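Local structure of Alpha/beta hydrolase (Novosphingobium aromaticivorans, 3BWX) at residues V216-W219 against P220-D223. The protein is probably a hydrolase of the alpha/beta hydrolase fold, its natural substrate unknown, and binds calcium ions. The protein carries 1 engineered substitution. Numbering follows the deposited sequence.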
ATOM      1  N   VAL A 216      14.987 -12.595   6.496  1.00 29.53           N
ATOM      2  CA  VAL A 216      15.422 -12.056   7.779  1.00 27.31           C
ATOM      3  C   VAL A 216      14.223 -12.172   8.730  1.00 25.72           C
ATOM      4  O   VAL A 216      13.065 -12.104   8.296  1.00 27.94           O
ATOM      5  CB  VAL A 216      15.857 -10.562   7.628  1.00 27.57           C
ATOM      6  CG1 VAL A 216      14.635  -9.616   7.559  1.00 22.21           C
ATOM      7  CG2 VAL A 216      16.847 -10.125   8.748  1.00 21.70           C
ATOM      8  N   ASP A 217      14.504 -12.384  10.007  1.00 25.06           N
ATOM      9  CA  ASP A 217      13.490 -12.277  11.049  1.00 23.28           C
ATOM     10  C   ASP A 217      13.064 -10.815  11.012  1.00 19.93           C
ATOM     11  O   ASP A 217      13.902  -9.926  11.195  1.00 21.65           O
ATOM     12  CB  ASP A 217      14.117 -12.688  12.382  1.00 24.53           C
ATOM     13  CG  ASP A 217      13.247 -12.418  13.586  1.00 26.01           C
ATOM     14  OD1 ASP A 217      12.043 -12.040  13.471  1.00 16.58           O
ATOM     15  OD2 ASP A 217      13.822 -12.612  14.677  1.00 29.40           O
HETATM   16  N   MSE A 218      11.785 -10.564  10.709  1.00 18.25           N
HETATM   17  CA  MSE A 218      11.281  -9.176  10.642  1.00 16.65           C
HETATM   18  C   MSE A 218      10.725  -8.603  11.920  1.00 13.84           C
HETATM   19  O   MSE A 218      10.395  -7.413  11.964  1.00 11.34           O
HETATM   20  CB  MSE A 218      10.265  -9.021   9.530  1.00 16.30           C
HETATM   21  CG  MSE A 218      10.911  -9.299   8.178  1.00 22.22           C
HETATM   22 SE   MSE A 218       9.695  -8.868   6.781  0.75 30.75          SE
HETATM   23  CE  MSE A 218       8.395 -10.301   7.070  1.00 30.84           C
ATOM     24  N   TRP A 219      10.703  -9.389  12.981  1.00 12.11           N
ATOM     25  CA  TRP A 219      10.299  -8.830  14.274  1.00 11.68           C
ATOM     26  C   TRP A 219      11.115  -7.594  14.699  1.00 10.27           C
ATOM     27  O   TRP A 219      10.534  -6.643  15.217  1.00  9.20           O
ATOM     28  CB  TRP A 219      10.287  -9.922  15.320  1.00 11.29           C
ATOM     29  CG  TRP A 219       9.052 -10.736  15.223  1.00 13.24           C
ATOM     30  CD1 TRP A 219       8.944 -11.998  14.739  1.00 16.10           C
ATOM     31  CD2 TRP A 219       7.737 -10.326  15.586  1.00 15.26           C
ATOM     32  NE1 TRP A 219       7.637 -12.412  14.798  1.00 17.54           N
ATOM     33  CE2 TRP A 219       6.874 -11.403  15.323  1.00 14.64           C
ATOM     34  CE3 TRP A 219       7.211  -9.167  16.140  1.00  8.77           C
ATOM     35  CZ2 TRP A 219       5.495 -11.344  15.596  1.00 17.04           C
ATOM     36  CZ3 TRP A 219       5.843  -9.098  16.401  1.00 16.64           C
ATOM     37  CH2 TRP A 219       5.004 -10.182  16.141  1.00 12.38           C
ATOM     38  N   PRO A 220      12.446  -7.607  14.490  1.00  9.78           N
ATOM     39  CA  PRO A 220      13.225  -6.408  14.825  1.00  9.25           C
ATOM     40  C   PRO A 220      12.802  -5.161  14.078  1.00  9.83           C
ATOM     41  O   PRO A 220      12.830  -4.086  14.645  1.00 10.97           O
ATOM     42  CB  PRO A 220      14.660  -6.816  14.415  1.00 10.39           C
ATOM     43  CG  PRO A 220      14.680  -8.285  14.632  1.00 12.99           C
ATOM     44  CD  PRO A 220      13.335  -8.716  14.097  1.00 11.77           C
ATOM     45  N   LEU A 221      12.389  -5.305  12.822  1.00  9.54           N
ATOM     46  CA  LEU A 221      11.924  -4.165  12.028  1.00  9.98           C
ATOM     47  C   LEU A 221      10.555  -3.682  12.587  1.00 11.72           C
ATOM     48  O   LEU A 221      10.298  -2.489  12.734  1.00 12.66           O
ATOM     49  CB  LEU A 221      11.808  -4.531  10.547  1.00 12.36           C
ATOM     50  CG  LEU A 221      13.093  -4.958   9.848  1.00 14.32           C
ATOM     51  CD1 LEU A 221      12.735  -5.471   8.465  1.00 16.73           C
ATOM     52  CD2 LEU A 221      14.049  -3.798   9.716  1.00 16.82           C
ATOM     53  N   PHE A 222       9.690  -4.610  12.934  1.00  9.74           N
ATOM     54  CA  PHE A 222       8.426  -4.228  13.533  1.00  9.30           C
ATOM     55  C   PHE A 222       8.656  -3.504  14.839  1.00 10.24           C
ATOM     56  O   PHE A 222       8.087  -2.456  15.133  1.00 10.80           O
ATOM     57  CB  PHE A 222       7.544  -5.468  13.770  1.00  9.80           C
ATOM     58  CG  PHE A 222       6.337  -5.163  14.611  1.00  7.22           C
ATOM     59  CD1 PHE A 222       5.213  -4.530  14.070  1.00  7.68           C
ATOM     60  CD2 PHE A 222       6.344  -5.413  15.973  1.00 13.38           C
ATOM     61  CE1 PHE A 222       4.157  -4.122  14.876  1.00 10.69           C
ATOM     62  CE2 PHE A 222       5.286  -4.993  16.765  1.00 11.41           C
ATOM     63  CZ  PHE A 222       4.190  -4.397  16.220  1.00 11.26           C
ATOM     64  N   ASP A 223       9.541  -4.076  15.636  1.00  8.77           N
ATOM     65  CA  ASP A 223       9.746  -3.531  16.979  1.00 10.41           C
ATOM     66  C   ASP A 223      10.299  -2.125  16.948  1.00 12.03           C
ATOM     67  O   ASP A 223       9.890  -1.268  17.765  1.00 12.01           O
ATOM     68  CB  ASP A 223      10.592  -4.469  17.826  1.00  9.99           C
ATOM     69  CG  ASP A 223       9.757  -5.474  18.564  1.00 13.56           C
ATOM     70  OD1 ASP A 223       8.831  -5.022  19.274  1.00 18.06           O
ATOM     71  OD2 ASP A 223      10.007  -6.698  18.498  1.00 17.64           O
TER
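The N-terminal turn of helix 219-225, the short helix that leads into strand 230-235 of the alpha/beta hydrolase sheet, is built where Asp217 to Trp219 meet Pro220 to Asp223. Asp217 supplies a side-chain capping bond: a chi1 of 171° sets CG opposite the backbone N and places OD1 3.0 Å from Trp219 N, the donor standing above the carboxylate plane. A carboxylate suits this place because the N-H it accepts lies in the first turn, before helical acceptors begin. Pro220 fits there too, where a residue without an N-H costs no helical bond; its CD lies 3.6 Å from Asp217 OD1, the two side chains crossing at about a right angle. Met218 O accepts from Phe222 N, and weakly from Leu221 N. Leu221 turns an apolar side chain to Met112, Leu113 and Ala116 of helix 106-117. Three residues apart, Trp219 and Phe222 run side by side and form an offset edge-to-face pair, the six-membered ring of the indole turning its edge to the phenyl face with the planes at 84° and CZ3 3.7 Å from Phe222 CD2. Such broad apolar rings suit packing on Pro132 and Met249, which touch both, while Glu133 takes the indole N-H and Arg252 forms a salt bridge with Asp223. The next helical bond runs from Asp223 N to Trp219 O at 2.8 Å.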